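Aeromonas extracellular serine protease (Aeromonas sobria, PDB 3WQB) cleaves peptide bonds that follow two basic residues, one of them lysine, as a calcium-binding secreted serine protease of the furin subfamily that activates the host plasma kallikrein/kinin system. Local coordinates at residues D90-V100 with P137-D148; T282-M293 with G330-S341. The protein carries 1 engineered substitution. All coordinates share one frame; numbering follows the deposited sequence.

Contact 1: residues D90-V100 with P137-D148; sequences DNVRPGSKNVV and PRAQLQGFNLLD
Arg-93 lies across Gln-142. Its CB sits beside the end of the Gln-140 side chain. CG, placed between the backbone N and the carbonyl carbon (chi1 71°), rests 4.0 Å from CG of Gln-142. CD passes CB of Gln-140, and NE gives its proton to a water that also binds O of Gln-140, the water lying at the guanidinium edge. Finally NE2 of Gln-142 lies over the centre of one guanidinium face, 3.4 Å from NH2, a flat stack (planes 12° apart) without a hydrogen bond between the two donors; NH2 forms a salt bridge to Asp-170. Gln-142 NE2 turns to O of Pro-94 (2.9 Å, nearly straight), with Asn-171 holding its OE1.

Asn-91, beside Val-126 of the first calcium site, donates from ND2 to O of Pro-137 (2.8 Å). Further on, OD1 of Asn-145 takes N of Val-99 on a lone pair (2.8 Å), while its ND2 donates to OD1 of Asn-98 (3.0 Å) from above that amide's plane. Strand 140-144 thus meets two short backbone pairings in different register, at Val-92/Leu-141 and Lys-97/Phe-144; Ser-96 OG fills the step by accepting from Gly-143 N (2.8 Å), and Asn-145 continues the polar pairing past the strand end.

Contact 2: residues T282-M293 with G330-S341; sequences TGGEYGTDTPAM and GVMNGTASATPS. Engineered in segment 330-341: Ala-336 (natural residue Ser).
The ring of Tyr-286 and the amide of Asn-333 are the flat groups that meet here, their planes 68° apart. Asn-333 ND2 comes obliquely at the ring, 3.4 Å from CD1 of Tyr-286. In its own plane the same amide points ND2 at O of Glu-285, a 2.8 Å bond that ties the loop of 282-293 to the residue just before the N-cap position of Gly-334. CG of Asn-333 stands between its backbone N and carbonyl carbon (chi1 68°), which directs the amide toward that carbonyl oxygen of Glu-285; CB of Asn-333 already lies 3.1 Å from the same O of Glu-285.

Deeper in, N of Met-293 donates to O of Met-332 at 2.8 Å. Ala-292 CB lies 3.3 Å from that same oxygen, and a water bridges N of Ala-292 to O of Gly-330. Met-293 then bends at both chi2 and chi3 and curls along the helix: its CG meets OG of Ser-337 at 3.5 Å, and its CE reaches OG of Ser-341 at 3.5 Å. Ser-337 OG, in turn, donates to O of Asn-333 from above the carbonyl plane. One helical turn on, OG1 of Thr-282 gives a hydrogen bond to OG of Ser-341 (2.8 Å), closing the far end of the contact.

Ala-336, engineered in place of the natural serine, marks the predicted charge-relay position near the start of helix 335-352. Met-332 packs on helix 115-124, close to His-115. Thr-339 and Pro-340 lie against strand 173-179, and Ala-338 against strand 255-261, so the loop leaving strand 277-282 packs on both the approach to helix 335-352 and the first two turns of this helix, which in subtilases carries the nucleophile.

Overall arrangement
From the N terminus, the chain leaves strand 73-77 and runs through the loop holding 90-100, passes along helix 115-124 and returns as strand 140-144, where contact 1 closes the first loop. Strands 173-179, 211-215 and 255-261 follow before strand 277-282 leads into contact 2, which closes a second loop when the chain reaches helix 335-352. The two loops are in series, neither nested nor crossed. Contact 1 runs along strand 140-144, one edge of the six-stranded parallel sheet, whereas contact 2 begins where the opposite edge strand, 277-282, ends and joins its exit loop to the start of helix 335-352. Their centres lie 21 Å apart, and helix 115-124 touches both.

Contact 1: residues D90-V100 with P137-D148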
# COMPACT_ATOMS: atom_id res chain seq x y z
N ASP A 90 9.04 17.59 19.89
CA ASP A 90 9.02 16.88 21.17
C ASP A 90 8.84 15.37 21.02
O ASP A 90 9.20 14.60 21.92
CB ASP A 90 7.92 17.41 22.09
CG ASP A 90 8.21 18.79 22.65
OD1 ASP A 90 9.35 19.28 22.52
OD2 ASP A 90 7.27 19.39 23.22
N ASN A 91 8.27 14.96 19.89
CA ASN A 91 8.03 13.54 19.62
C ASN A 91 9.05 12.89 18.70
O ASN A 91 8.93 11.72 18.36
CB ASN A 91 6.61 13.33 19.09
CG ASN A 91 5.56 13.44 20.19
OD1 ASN A 91 5.89 13.36 21.39
ND2 ASN A 91 4.31 13.63 19.81
N VAL A 92 10.08 13.63 18.30
CA VAL A 92 11.11 13.04 17.46
C VAL A 92 12.13 12.35 18.34
O VAL A 92 12.64 12.94 19.28
CB VAL A 92 11.79 14.11 16.57
CG1 VAL A 92 12.97 13.54 15.80
CG2 VAL A 92 10.77 14.71 15.60
N ARG A 93 12.42 11.09 18.04
CA ARG A 93 13.48 10.40 18.77
C ARG A 93 14.71 10.24 17.87
O ARG A 93 14.60 10.37 16.66
CB ARG A 93 13.01 9.07 19.36
CG ARG A 93 12.77 8.00 18.34
CD ARG A 93 12.64 6.63 19.00
NE ARG A 93 12.48 5.58 18.00
CZ ARG A 93 13.25 4.50 17.88
NH1 ARG A 93 14.25 4.26 18.72
NH2 ARG A 93 12.98 3.62 16.92
N PRO A 94 15.88 9.98 18.47
CA PRO A 94 17.08 9.85 17.64
C PRO A 94 16.99 8.71 16.63
O PRO A 94 16.31 7.71 16.87
CB PRO A 94 18.18 9.53 18.66
CG PRO A 94 17.68 10.12 19.92
CD PRO A 94 16.21 9.87 19.90
N GLY A 95 17.69 8.89 15.51
CA GLY A 95 17.84 7.81 14.53
C GLY A 95 17.37 8.10 13.12
O GLY A 95 17.63 7.31 12.23
N SER A 96 16.67 9.21 12.91
CA SER A 96 16.31 9.60 11.55
C SER A 96 17.55 9.68 10.66
O SER A 96 18.65 9.96 11.15
CB SER A 96 15.64 10.97 11.53
OG SER A 96 14.40 10.98 12.22
N LYS A 97 17.36 9.46 9.37
CA LYS A 97 18.44 9.59 8.40
C LYS A 97 17.98 10.29 7.13
O LYS A 97 16.93 9.98 6.55
CB LYS A 97 19.08 8.24 8.06
CG LYS A 97 20.34 8.37 7.21
CD LYS A 97 21.07 7.06 7.01
CE LYS A 97 22.25 7.27 6.06
NZ LYS A 97 23.01 6.00 5.88
N ASN A 98 18.79 11.25 6.71
CA ASN A 98 18.67 11.84 5.40
C ASN A 98 19.51 11.00 4.46
O ASN A 98 20.75 11.01 4.54
CB ASN A 98 19.17 13.28 5.44
CG ASN A 98 18.83 14.03 4.18
OD1 ASN A 98 18.98 13.51 3.08
ND2 ASN A 98 18.38 15.28 4.33
N VAL A 99 18.86 10.23 3.60
CA VAL A 99 19.59 9.30 2.74
C VAL A 99 20.24 10.00 1.54
O VAL A 99 21.08 9.41 0.86
CB VAL A 99 18.73 8.09 2.29
CG1 VAL A 99 18.19 7.34 3.50
CG2 VAL A 99 17.59 8.53 1.37
N VAL A 100 19.86 11.25 1.31
CA VAL A 100 20.47 12.05 0.25
C VAL A 100 21.81 12.65 0.72
O VAL A 100 22.82 12.50 0.04
CB VAL A 100 19.51 13.16 -0.26
CG1 VAL A 100 20.18 14.00 -1.35
CG2 VAL A 100 18.22 12.53 -0.78
N PRO A 137 -0.56 11.07 20.16
CA PRO A 137 0.32 12.22 20.38
C PRO A 137 1.46 11.98 21.36
O PRO A 137 2.27 12.88 21.60
CB PRO A 137 -0.64 13.30 20.90
CG PRO A 137 -1.71 12.53 21.58
CD PRO A 137 -1.88 11.26 20.79
N ARG A 138 1.55 10.77 21.90
CA ARG A 138 2.70 10.42 22.72
C ARG A 138 3.63 9.40 22.05
O ARG A 138 4.64 8.98 22.64
CB ARG A 138 2.27 9.96 24.12
CG ARG A 138 1.56 11.04 24.94
CD ARG A 138 1.30 10.59 26.37
NE ARG A 138 2.56 10.34 27.07
CZ ARG A 138 2.69 9.57 28.15
NH1 ARG A 138 1.65 8.95 28.69
NH2 ARG A 138 3.89 9.41 28.69
N ALA A 139 3.30 9.02 20.81
CA ALA A 139 4.19 8.14 20.04
C ALA A 139 5.46 8.91 19.65
O ALA A 139 5.46 10.15 19.60
CB ALA A 139 3.46 7.59 18.82
N GLN A 140 6.52 8.17 19.35
CA GLN A 140 7.81 8.76 18.98
C GLN A 140 8.14 8.48 17.52
O GLN A 140 7.97 7.36 17.06
CB GLN A 140 8.93 8.25 19.88
CG GLN A 140 8.79 8.65 21.34
CD GLN A 140 9.67 9.83 21.71
OE1 GLN A 140 9.26 10.98 21.60
NE2 GLN A 140 10.88 9.54 22.19
N LEU A 141 8.61 9.51 16.82
CA LEU A 141 8.83 9.43 15.37
C LEU A 141 10.29 9.41 14.96
O LEU A 141 11.15 10.07 15.59
CB LEU A 141 8.21 10.65 14.68
CG LEU A 141 6.72 10.89 14.84
CD1 LEU A 141 6.42 12.34 14.47
CD2 LEU A 141 5.96 9.91 13.97
N GLN A 142 10.57 8.65 13.90
CA GLN A 142 11.78 8.83 13.11
C GLN A 142 11.36 9.06 11.66
O GLN A 142 10.32 8.57 11.22
CB GLN A 142 12.64 7.57 13.13
CG GLN A 142 13.33 7.27 14.43
CD GLN A 142 13.98 5.90 14.37
OE1 GLN A 142 13.53 5.02 13.63
NE2 GLN A 142 15.03 5.71 15.16
N GLY A 143 12.19 9.79 10.92
CA GLY A 143 11.94 10.00 9.49
C GLY A 143 13.08 9.51 8.62
O GLY A 143 14.25 9.68 8.98
N PHE A 144 12.74 8.91 7.49
CA PHE A 144 13.73 8.43 6.52
C PHE A 144 13.22 8.89 5.17
O PHE A 144 12.17 8.43 4.72
CB PHE A 144 13.87 6.91 6.59
CG PHE A 144 14.26 6.42 7.95
CD1 PHE A 144 15.59 6.43 8.34
CD2 PHE A 144 13.30 5.95 8.84
CE1 PHE A 144 15.97 5.99 9.61
CE2 PHE A 144 13.67 5.51 10.10
CZ PHE A 144 15.01 5.54 10.49
N ASN A 145 13.96 9.80 4.53
CA ASN A 145 13.46 10.49 3.34
C ASN A 145 13.71 9.74 2.03
O ASN A 145 14.25 10.31 1.06
CB ASN A 145 14.00 11.93 3.28
CG ASN A 145 15.51 12.01 3.10
OD1 ASN A 145 16.23 11.06 3.39
ND2 ASN A 145 15.99 13.15 2.63
N LEU A 146 13.29 8.48 2.00
CA LEU A 146 13.44 7.62 0.82
C LEU A 146 12.85 8.22 -0.45
O LEU A 146 13.32 7.91 -1.55
CB LEU A 146 12.80 6.25 1.09
CG LEU A 146 13.74 5.15 1.58
CD1 LEU A 146 14.66 4.69 0.45
CD2 LEU A 146 14.55 5.56 2.82
N LEU A 147 11.81 9.03 -0.30
CA LEU A 147 11.05 9.56 -1.45
C LEU A 147 11.44 10.99 -1.82
O LEU A 147 10.78 11.61 -2.65
CB LEU A 147 9.54 9.49 -1.17
CG LEU A 147 8.96 8.15 -0.69
CD1 LEU A 147 7.48 8.28 -0.43
CD2 LEU A 147 9.25 7.03 -1.66
N ASP A 148 12.51 11.51 -1.21
CA ASP A 148 13.05 12.81 -1.63
C ASP A 148 13.32 12.73 -3.14
O ASP A 148 13.75 11.69 -3.65
CB ASP A 148 14.35 13.12 -0.87
CG ASP A 148 14.90 14.51 -1.19
OD1 ASP A 148 15.55 14.69 -2.25
OD2 ASP A 148 14.70 15.42 -0.37
O HOH W 1 10.44 6.19 16.15

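Contact 2: residues T282-M293 with G330-S341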
# COMPACT_ATOMS: atom_id res chain seq x y z
N THR A 282 -9.23 7.08 7.50
CA THR A 282 -9.52 8.44 7.07
C THR A 282 -8.46 9.03 6.14
O THR A 282 -7.28 9.08 6.48
CB THR A 282 -9.68 9.34 8.30
OG1 THR A 282 -8.62 9.06 9.22
CG2 THR A 282 -10.97 9.03 9.00
N GLY A 283 -8.90 9.48 4.97
CA GLY A 283 -8.03 10.17 4.02
C GLY A 283 -8.65 11.42 3.39
O GLY A 283 -7.92 12.27 2.91
N GLY A 284 -9.98 11.53 3.40
CA GLY A 284 -10.64 12.72 2.88
C GLY A 284 -10.59 12.85 1.37
O GLY A 284 -10.34 11.88 0.65
N GLU A 285 -10.86 14.07 0.91
CA GLU A 285 -10.88 14.39 -0.50
C GLU A 285 -9.72 15.34 -0.77
O GLU A 285 -8.59 14.87 -0.79
CB GLU A 285 -12.24 14.91 -0.93
CG GLU A 285 -13.33 13.83 -0.91
CD GLU A 285 -13.15 12.74 -1.97
OE1 GLU A 285 -12.44 12.99 -2.98
OE2 GLU A 285 -13.71 11.64 -1.81
N TYR A 286 -9.96 16.64 -0.94
CA TYR A 286 -8.88 17.58 -1.30
C TYR A 286 -8.75 18.80 -0.41
O TYR A 286 -7.75 19.52 -0.50
CB TYR A 286 -9.00 17.98 -2.78
CG TYR A 286 -8.80 16.79 -3.69
CD1 TYR A 286 -7.53 16.44 -4.14
CD2 TYR A 286 -9.88 16.01 -4.09
CE1 TYR A 286 -7.34 15.32 -4.97
CE2 TYR A 286 -9.70 14.89 -4.90
CZ TYR A 286 -8.43 14.56 -5.35
OH TYR A 286 -8.25 13.46 -6.16
N GLY A 287 -9.74 19.03 0.45
CA GLY A 287 -9.69 20.12 1.43
C GLY A 287 -10.11 21.44 0.84
O GLY A 287 -9.98 22.48 1.49
N THR A 288 -10.63 21.39 -0.38
CA THR A 288 -11.02 22.58 -1.13
C THR A 288 -12.54 22.66 -1.05
O THR A 288 -13.09 23.45 -0.28
CB THR A 288 -10.53 22.49 -2.59
OG1 THR A 288 -10.86 21.19 -3.11
CG2 THR A 288 -9.01 22.66 -2.66
N ASP A 289 -13.23 21.81 -1.81
CA ASP A 289 -14.68 21.74 -1.78
C ASP A 289 -15.21 20.92 -0.61
O ASP A 289 -16.31 21.16 -0.11
CB ASP A 289 -15.20 21.17 -3.10
CG ASP A 289 -14.82 22.02 -4.29
OD1 ASP A 289 -15.04 23.24 -4.25
OD2 ASP A 289 -14.29 21.46 -5.28
N THR A 290 -14.42 19.95 -0.16
CA THR A 290 -14.83 19.00 0.89
C THR A 290 -13.60 18.67 1.76
O THR A 290 -12.47 18.97 1.37
CB THR A 290 -15.40 17.71 0.27
OG1 THR A 290 -14.44 17.18 -0.64
CG2 THR A 290 -16.73 17.97 -0.48
N PRO A 291 -13.81 18.07 2.95
CA PRO A 291 -12.71 17.99 3.92
C PRO A 291 -11.54 17.09 3.51
O PRO A 291 -11.73 16.02 2.91
CB PRO A 291 -13.38 17.42 5.19
CG PRO A 291 -14.81 17.81 5.03
CD PRO A 291 -15.08 17.65 3.56
N ALA A 292 -10.34 17.54 3.86
CA ALA A 292 -9.17 16.67 3.85
C ALA A 292 -8.55 16.68 5.26
O ALA A 292 -9.26 16.94 6.23
CB ALA A 292 -8.18 17.08 2.76
N MET A 293 -7.25 16.41 5.37
CA MET A 293 -6.63 16.16 6.67
C MET A 293 -5.85 17.39 7.14
O MET A 293 -4.82 17.75 6.56
CB MET A 293 -5.69 14.95 6.59
CG MET A 293 -6.29 13.70 5.96
SD MET A 293 -7.56 12.87 6.93
CE MET A 293 -6.52 12.02 8.10
N GLY A 330 -4.40 22.08 5.34
CA GLY A 330 -5.70 21.40 5.36
C GLY A 330 -5.95 20.57 4.12
O GLY A 330 -7.10 20.19 3.84
N VAL A 331 -4.89 20.29 3.37
CA VAL A 331 -5.04 19.62 2.07
C VAL A 331 -4.40 18.24 2.00
O VAL A 331 -4.50 17.57 0.97
CB VAL A 331 -4.50 20.50 0.91
CG1 VAL A 331 -5.28 21.80 0.82
CG2 VAL A 331 -3.00 20.75 1.06
N MET A 332 -3.74 17.81 3.08
CA MET A 332 -3.18 16.46 3.08
C MET A 332 -4.29 15.44 2.90
O MET A 332 -5.36 15.58 3.47
CB MET A 332 -2.38 16.21 4.36
CG MET A 332 -1.73 14.85 4.46
SD MET A 332 -0.66 14.49 3.05
CE MET A 332 -0.13 12.85 3.48
N ASN A 333 -4.04 14.41 2.09
CA ASN A 333 -5.09 13.48 1.72
C ASN A 333 -4.50 12.15 1.27
O ASN A 333 -3.34 11.84 1.53
CB ASN A 333 -5.97 14.09 0.62
CG ASN A 333 -5.23 14.23 -0.69
OD1 ASN A 333 -4.02 14.03 -0.75
ND2 ASN A 333 -5.97 14.56 -1.75
N GLY A 334 -5.32 11.34 0.60
CA GLY A 334 -4.84 10.14 -0.06
C GLY A 334 -4.83 8.91 0.82
O GLY A 334 -5.08 8.96 2.03
N THR A 335 -4.53 7.78 0.19
CA THR A 335 -4.21 6.61 0.98
C THR A 335 -2.94 6.89 1.79
O THR A 335 -2.70 6.21 2.79
CB THR A 335 -4.14 5.32 0.14
OG1 THR A 335 -3.22 5.48 -0.95
CG2 THR A 335 -5.52 4.93 -0.36
N ALA A 336 -2.17 7.91 1.41
CA ALA A 336 -1.05 8.37 2.25
C ALA A 336 -1.48 9.00 3.56
O ALA A 336 -0.63 9.21 4.43
CB ALA A 336 -0.17 9.34 1.55
N SER A 337 -2.76 9.34 3.69
CA SER A 337 -3.35 9.80 4.95
C SER A 337 -4.07 8.67 5.69
O SER A 337 -4.07 8.63 6.91
CB SER A 337 -4.32 10.95 4.69
OG SER A 337 -3.59 12.13 4.36
N ALA A 338 -4.66 7.74 4.94
CA ALA A 338 -5.25 6.55 5.54
C ALA A 338 -4.18 5.73 6.26
O ALA A 338 -4.44 5.14 7.32
CB ALA A 338 -5.94 5.72 4.49
N THR A 339 -2.98 5.72 5.69
CA THR A 339 -1.87 4.96 6.24
C THR A 339 -1.47 5.47 7.64
O THR A 339 -1.48 4.67 8.58
CB THR A 339 -0.70 4.91 5.22
OG1 THR A 339 -1.16 4.25 4.03
CG2 THR A 339 0.48 4.13 5.78
N PRO A 340 -1.17 6.78 7.81
CA PRO A 340 -0.85 7.26 9.17
C PRO A 340 -2.06 7.24 10.11
O PRO A 340 -1.88 7.14 11.31
CB PRO A 340 -0.35 8.70 8.94
CG PRO A 340 -0.91 9.10 7.60
CD PRO A 340 -0.86 7.81 6.80
N SER A 341 -3.27 7.34 9.56
CA SER A 341 -4.46 7.14 10.40
C SER A 341 -4.44 5.76 11.05
O SER A 341 -4.76 5.62 12.23
CB SER A 341 -5.73 7.37 9.59
OG SER A 341 -5.83 8.72 9.19
O HOH W 2 -9.64 20.05 4.79